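PDB 4PYR: putative branched-chain amino acid ABC transporter from Chromobacterium violaceum, which has no established function but has a periplasmic-binding-protein fold, can bind glutathione, and may regulate enzyme activity as LppC-type lipoproteins are thought to do. Local coordinates for residues 98-103 / 288-293; 257-262 / 273-278. One frame throughout, in Å; residues are numbered along the deposited sequence.

From the N terminus the chain first lays down a parallel sheet of five strands, one edge strand of which, 99-101, opens interaction 1. It then builds most of the second, mixed sheet before returning along helix 245-265. Interaction 2 closes first, over a short connection: residues 257-262 of that helix meet 273-278, which holds the edge strand 274-277 of the mixed sheet. Interaction 1 closes last, when 288-293 comes back beside 98-103, so the small loop lies wholly within the large one. The two centres are 10 Å apart and the contacts touch, with Leu260 CD1 packing 3.9 Å from Phe290 CD2. Interaction 1 joins the two sheets; interaction 2 fixes the helix against the edge of the mixed one.

Interaction 1: residues 98-103 / 288-293; sequences KLYSLS and RAFERQ. With GSH (glutathione), chain B.
Arg288 and Leu99 meet through a side-chain-to-backbone bond: NE of Arg288 donates to O of Leu99 over 2.8 Å, with the acceptor in the guanidinium plane. A bend at chi3 (-53°) in the arginine chain turns NE toward this carbonyl, while CD of Arg288 lies 4.1 Å from CE1 of Tyr100. The tyrosine ring and the guanidinium stand 78° apart, so they do not stack. Next along, the backbones run in roughly the same direction and form a single bridge at Ser101 and Ala289. Its bonds are Ser101 N to Arg288 O, 2.9 Å, and the straighter Phe290 N to Ser101 O, 2.8 Å. Phe290 carries CG beside its backbone N (chi1 -79°), which brings CE2 to 4.0 Å from CB of Tyr100; CB of Phe290 meets CD1 of Leu102 at 4.1 Å. Beyond the bridge a water takes over, linking Ser103 O to Arg292 NE. The CB of Ser103 points away from the other segment, and its OG lies 3.5 Å from CB2 of glutathione, in whose pocket it stands. The ends of Arg292 and Ser101 are held elsewhere, by a salt bridge to Glu109 and a bond to the carbonyl of Asn87. Strand 83-85 flanks 98-103 through backbone bonds, Leu260 of helix 245-265 packs on Leu102 and Phe290, and strand 280-284 contributes Leu282 and Leu284 to the same apolar cluster.

Interaction 2: residues 257-262 / 273-278; sequences AYRLAV and VRLDGV
Arg259 grips the backbone carbonyl of Asp276 end-on with both terminal nitrogens, NH1 at 2.9 Å and NH2 at 3.1 Å from Asp276 O. Both donors stand above the carbonyl plane on one face, off its lone pairs, yet the oxygen stays close to the guanidinium plane. NH2 of Arg259 also forms a salt bridge to OD1 of Asp276 at 2.9 Å, though as a hydrogen bond this is weak; the carboxylate is turned 73° from the guanidinium. Asp256 pairs with NH1 as a second anionic partner. A bend at chi3 (62°) directs the arginine's end to these acceptors. Leu275 then lies over one guanidinium face, its CD1 3.7 Å from NH2 of Arg259, while its other methyl, CD2, meets CB of Arg259. Farther along, CD2 of Leu260 packs 3.6 Å from CG1 of Val273 and also touches CB of Leu275. Asp276 is the centre of an inverse gamma turn, which bends the strand where the arginine holds it. Helix 245-265 thus packs nearly antiparallel (157°, segment axes 9.3 Å apart) on strand 274-277, the edge of the antiparallel part (274-277, 280-284, 290-298) of the mixed sheet, in a fold consistent with the periplasmic-binding-protein clan.

Interaction 1: residues 98-103 / 288-293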
loop_
_atom_site.group_PDB
_atom_site.type_symbol
_atom_site.label_atom_id
_atom_site.label_comp_id
_atom_site.label_asym_id
_atom_site.label_seq_id
_atom_site.Cartn_x
_atom_site.Cartn_y
_atom_site.Cartn_z
ATOM N N LYS A 98 -0.595 11.311 18.292
ATOM C CA LYS A 98 -1.402 10.114 18.400
ATOM C C LYS A 98 -2.052 9.735 17.084
ATOM O O LYS A 98 -2.745 8.749 17.057
ATOM C CB LYS A 98 -2.507 10.305 19.424
ATOM C CG LYS A 98 -1.990 10.485 20.831
ATOM C CD LYS A 98 -3.196 10.575 21.758
ATOM C CE LYS A 98 -3.105 9.576 22.898
ATOM N NZ LYS A 98 -2.484 10.239 24.062
ATOM N N LEU A 99 -1.825 10.529 16.043
ATOM C CA LEU A 99 -2.369 10.248 14.718
ATOM C C LEU A 99 -1.327 9.624 13.813
ATOM O O LEU A 99 -0.313 10.207 13.524
ATOM C CB LEU A 99 -2.923 11.538 14.090
ATOM C CG LEU A 99 -3.587 11.389 12.717
ATOM C CD1 LEU A 99 -4.679 10.315 12.767
ATOM C CD2 LEU A 99 -4.114 12.714 12.171
ATOM N N TYR A 100 -1.681 8.405 13.305
ATOM C CA TYR A 100 -0.767 7.586 12.520
ATOM C C TYR A 100 -1.489 7.242 11.208
ATOM O O TYR A 100 -2.686 7.465 11.082
ATOM C CB TYR A 100 -0.447 6.257 13.257
ATOM C CG TYR A 100 0.191 6.459 14.628
ATOM C CD1 TYR A 100 1.556 6.510 14.751
ATOM C CD2 TYR A 100 -0.593 6.548 15.776
ATOM C CE1 TYR A 100 2.161 6.737 16.001
ATOM C CE2 TYR A 100 -0.007 6.749 17.030
ATOM C CZ TYR A 100 1.356 6.830 17.130
ATOM O OH TYR A 100 1.949 7.022 18.375
ATOM N N SER A 101 -0.733 6.728 10.247
ATOM C CA SER A 101 -1.310 6.335 8.944
ATOM C C SER A 101 -0.819 4.947 8.572
ATOM O O SER A 101 0.331 4.631 8.776
ATOM C CB SER A 101 -0.888 7.321 7.830
ATOM O OG SER A 101 -1.307 6.862 6.544
ATOM N N LEU A 102 -1.712 4.139 7.991
ATOM C CA LEU A 102 -1.326 2.937 7.233
ATOM C C LEU A 102 -2.092 3.015 5.925
ATOM O O LEU A 102 -3.280 3.142 5.954
ATOM C CB LEU A 102 -1.726 1.657 7.949
ATOM C CG LEU A 102 -1.445 0.348 7.180
ATOM C CD1 LEU A 102 0.041 0.112 6.914
ATOM C CD2 LEU A 102 -2.006 -0.846 7.908
ATOM N N SER A 103 -1.376 2.933 4.825
ATOM C CA SER A 103 -2.004 3.067 3.504
ATOM C C SER A 103 -1.220 2.270 2.469
ATOM O O SER A 103 -0.184 1.679 2.772
ATOM C CB SER A 103 -2.076 4.562 3.103
ATOM O OG SER A 103 -0.809 5.051 2.713
ATOM N N ARG A 288 4.517 10.037 10.414
ATOM C CA ARG A 288 3.878 9.025 11.295
ATOM C C ARG A 288 3.076 8.003 10.455
ATOM O O ARG A 288 2.013 7.503 10.887
ATOM C CB ARG A 288 2.960 9.661 12.350
ATOM C CG ARG A 288 3.644 9.985 13.685
ATOM C CD ARG A 288 2.648 10.607 14.665
ATOM N NE ARG A 288 1.983 11.748 14.045
ATOM C CZ ARG A 288 2.537 12.927 13.834
ATOM N NH1 ARG A 288 3.767 13.168 14.258
ATOM N NH2 ARG A 288 1.849 13.901 13.237
ATOM N N ALA A 289 3.627 7.678 9.289
ATOM C CA ALA A 289 3.050 6.643 8.434
ATOM C C ALA A 289 3.849 5.369 8.667
ATOM O O ALA A 289 5.091 5.406 8.742
ATOM C CB ALA A 289 3.121 7.047 6.963
ATOM N N PHE A 290 3.137 4.256 8.782
ATOM C CA PHE A 290 3.764 2.943 8.866
ATOM C C PHE A 290 4.175 2.593 7.472
ATOM O O PHE A 290 3.313 2.481 6.605
ATOM C CB PHE A 290 2.804 1.907 9.429
ATOM C CG PHE A 290 2.681 1.969 10.897
ATOM C CD1 PHE A 290 3.612 1.322 11.698
ATOM C CD2 PHE A 290 1.685 2.737 11.500
ATOM C CE1 PHE A 290 3.557 1.449 13.083
ATOM C CE2 PHE A 290 1.622 2.853 12.881
ATOM C CZ PHE A 290 2.551 2.209 13.675
ATOM N N GLU A 291 5.475 2.523 7.219
ATOM C CA GLU A 291 5.933 2.145 5.917
ATOM C C GLU A 291 5.942 0.626 5.777
ATOM O O GLU A 291 6.019 -0.093 6.768
ATOM C CB GLU A 291 7.251 2.812 5.579
ATOM C CG GLU A 291 7.152 4.336 5.678
ATOM C CD GLU A 291 8.478 5.041 5.515
ATOM O OE1 GLU A 291 9.542 4.380 5.685
ATOM O OE2 GLU A 291 8.441 6.268 5.221
ATOM N N ARG A 292 5.763 0.167 4.546
ATOM C CA ARG A 292 5.527 -1.226 4.234
ATOM C C ARG A 292 6.648 -1.767 3.379
ATOM O O ARG A 292 6.814 -1.355 2.224
ATOM C CB ARG A 292 4.266 -1.428 3.390
ATOM C CG ARG A 292 2.916 -1.194 4.010
ATOM C CD ARG A 292 1.847 -1.766 3.100
ATOM N NE ARG A 292 1.885 -1.150 1.795
ATOM C CZ ARG A 292 1.739 -1.774 0.610
ATOM N NH1 ARG A 292 1.595 -3.085 0.516
ATOM N NH2 ARG A 292 1.781 -1.050 -0.480
ATOM N N GLN A 293 7.371 -2.731 3.925
ATOM C CA GLN A 293 8.497 -3.362 3.247
ATOM C C GLN A 293 7.965 -4.652 2.650
ATOM O O GLN A 293 7.378 -5.471 3.354
ATOM C CB GLN A 293 9.586 -3.641 4.247
ATOM C CG GLN A 293 10.995 -3.507 3.751
ATOM C CD GLN A 293 11.984 -3.695 4.872
ATOM O OE1 GLN A 293 12.800 -2.791 5.193
ATOM N NE2 GLN A 293 11.864 -4.827 5.556
HETATM N N1 GSH B . -0.228 12.265 -1.764
HETATM C CA1 GSH B . -0.665 11.727 -3.034
HETATM C C1 GSH B . -0.118 12.516 -4.206
HETATM O O11 GSH B . 1.123 12.699 -4.333
HETATM O O12 GSH B . -0.928 12.940 -5.065
HETATM C CB1 GSH B . -2.197 11.687 -3.100
HETATM C CG1 GSH B . -2.844 10.902 -1.960
HETATM C CD1 GSH B . -2.466 9.453 -2.027
HETATM O OE1 GSH B . -1.615 9.096 -2.829
HETATM N N2 GSH B . -3.138 8.653 -1.170
HETATM C CA2 GSH B . -2.966 7.200 -1.037
HETATM C C2 GSH B . -4.164 6.501 -1.604
HETATM O O2 GSH B . -4.613 7.166 -2.544
HETATM C CB2 GSH B . -2.742 6.849 0.422
HETATM S SG2 GSH B . -2.065 8.253 1.294
HETATM N N3 GSH B . -4.721 5.307 -1.175
HETATM C CA3 GSH B . -4.255 4.280 -0.195
HETATM C C3 GSH B . -5.288 3.757 0.807
HETATM O O31 GSH B . -5.214 2.565 1.247
HETATM O O32 GSH B . -6.199 4.525 1.176
HETATM O O HOH W 1 1.547 3.461 5.088
HETATM O O HOH W 2 2.649 1.927 2.550
#

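Interaction 2: residues 257-262 / 273-278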
loop_
_atom_site.group_PDB
_atom_site.type_symbol
_atom_site.label_atom_id
_atom_site.label_comp_id
_atom_site.label_asym_id
_atom_site.label_seq_id
_atom_site.Cartn_x
_atom_site.Cartn_y
_atom_site.Cartn_z
ATOM N N ALA A 257 -4.668 -3.333 9.935
ATOM C CA ALA A 257 -5.153 -2.156 10.716
ATOM C C ALA A 257 -5.603 -2.658 12.105
ATOM O O ALA A 257 -5.299 -2.031 13.129
ATOM C CB ALA A 257 -6.304 -1.445 9.989
ATOM N N TYR A 258 -6.353 -3.775 12.132
ATOM C CA TYR A 258 -6.739 -4.398 13.349
ATOM C C TYR A 258 -5.479 -4.717 14.180
ATOM O O TYR A 258 -5.410 -4.362 15.368
ATOM C CB TYR A 258 -7.484 -5.688 13.109
ATOM C CG TYR A 258 -7.746 -6.391 14.419
ATOM C CD1 TYR A 258 -8.877 -6.134 15.125
ATOM C CD2 TYR A 258 -6.857 -7.348 14.939
ATOM C CE1 TYR A 258 -9.147 -6.808 16.334
ATOM C CE2 TYR A 258 -7.099 -7.992 16.139
ATOM C CZ TYR A 258 -8.233 -7.705 16.829
ATOM O OH TYR A 258 -8.485 -8.310 18.046
ATOM N N ARG A 259 -4.474 -5.357 13.556
ATOM C CA ARG A 259 -3.305 -5.803 14.295
ATOM C C ARG A 259 -2.515 -4.654 14.861
ATOM O O ARG A 259 -2.065 -4.734 16.006
ATOM C CB ARG A 259 -2.423 -6.687 13.451
ATOM C CG ARG A 259 -3.167 -7.960 12.964
ATOM C CD ARG A 259 -2.401 -8.791 11.918
ATOM N NE ARG A 259 -1.137 -9.303 12.431
ATOM C CZ ARG A 259 -0.040 -9.532 11.738
ATOM N NH1 ARG A 259 0.021 -9.275 10.433
ATOM N NH2 ARG A 259 1.017 -10.032 12.334
ATOM N N LEU A 260 -2.334 -3.619 14.051
ATOM C CA LEU A 260 -1.629 -2.400 14.517
ATOM C C LEU A 260 -2.391 -1.679 15.598
ATOM O O LEU A 260 -1.782 -1.217 16.583
ATOM C CB LEU A 260 -1.371 -1.436 13.383
ATOM C CG LEU A 260 -0.215 -1.712 12.484
ATOM C CD1 LEU A 260 -0.231 -0.636 11.397
ATOM C CD2 LEU A 260 1.080 -1.662 13.241
ATOM N N ALA A 261 -3.706 -1.580 15.453
ATOM C CA ALA A 261 -4.537 -0.942 16.484
ATOM C C ALA A 261 -4.354 -1.609 17.812
ATOM O O ALA A 261 -4.197 -0.928 18.843
ATOM C CB ALA A 261 -5.995 -0.973 16.084
ATOM N N VAL A 262 -4.337 -2.934 17.836
ATOM C CA VAL A 262 -4.147 -3.649 19.097
ATOM C C VAL A 262 -2.798 -3.290 19.725
ATOM O O VAL A 262 -2.724 -3.069 20.929
ATOM C CB VAL A 262 -4.263 -5.180 18.923
ATOM C CG1 VAL A 262 -3.861 -5.886 20.185
ATOM C CG2 VAL A 262 -5.702 -5.539 18.542
ATOM N N VAL A 273 6.365 0.380 17.647
ATOM C CA VAL A 273 5.434 -0.575 17.063
ATOM C C VAL A 273 5.963 -1.015 15.705
ATOM O O VAL A 273 6.260 -0.172 14.846
ATOM C CB VAL A 273 4.008 0.002 16.934
ATOM C CG1 VAL A 273 3.103 -0.966 16.186
ATOM C CG2 VAL A 273 3.417 0.288 18.305
ATOM N N ARG A 274 6.146 -2.330 15.562
ATOM C CA ARG A 274 6.530 -2.961 14.319
ATOM C C ARG A 274 5.594 -4.152 14.131
ATOM O O ARG A 274 5.058 -4.662 15.098
ATOM C CB ARG A 274 7.964 -3.456 14.386
ATOM C CG ARG A 274 8.985 -2.367 14.729
ATOM C CD ARG A 274 10.272 -2.512 13.941
ATOM N NE ARG A 274 11.161 -1.355 14.113
ATOM C CZ ARG A 274 12.327 -1.192 13.492
ATOM N NH1 ARG A 274 12.783 -2.109 12.651
ATOM N NH2 ARG A 274 13.045 -0.085 13.716
ATOM N N LEU A 275 5.382 -4.580 12.892
ATOM C CA LEU A 275 4.477 -5.699 12.616
ATOM C C LEU A 275 4.930 -6.496 11.399
ATOM O O LEU A 275 5.294 -5.910 10.405
ATOM C CB LEU A 275 3.067 -5.174 12.309
ATOM C CG LEU A 275 1.910 -6.196 12.279
ATOM C CD1 LEU A 275 1.634 -6.674 13.680
ATOM C CD2 LEU A 275 0.634 -5.693 11.613
ATOM N N ASP A 276 4.871 -7.824 11.504
ATOM C CA ASP A 276 4.961 -8.720 10.336
ATOM C C ASP A 276 3.603 -8.733 9.626
ATOM O O ASP A 276 2.790 -9.666 9.763
ATOM C CB ASP A 276 5.469 -10.132 10.721
ATOM C CG ASP A 276 4.544 -10.899 11.672
ATOM O OD1 ASP A 276 3.874 -10.277 12.509
ATOM O OD2 ASP A 276 4.489 -12.153 11.581
ATOM N N GLY A 277 3.334 -7.645 8.921
ATOM C CA GLY A 277 2.037 -7.380 8.391
ATOM C C GLY A 277 1.745 -8.325 7.227
ATOM O O GLY A 277 2.658 -8.725 6.494
ATOM N N VAL A 278 0.484 -8.667 7.081
ATOM C CA VAL A 278 0.076 -9.347 5.840
ATOM C C VAL A 278 0.235 -8.422 4.633
ATOM O O VAL A 278 0.338 -8.909 3.508
ATOM C CB VAL A 278 -1.330 -9.961 5.878
ATOM C CG1 VAL A 278 -1.452 -10.965 6.978
ATOM C CG2 VAL A 278 -2.433 -8.894 5.952
#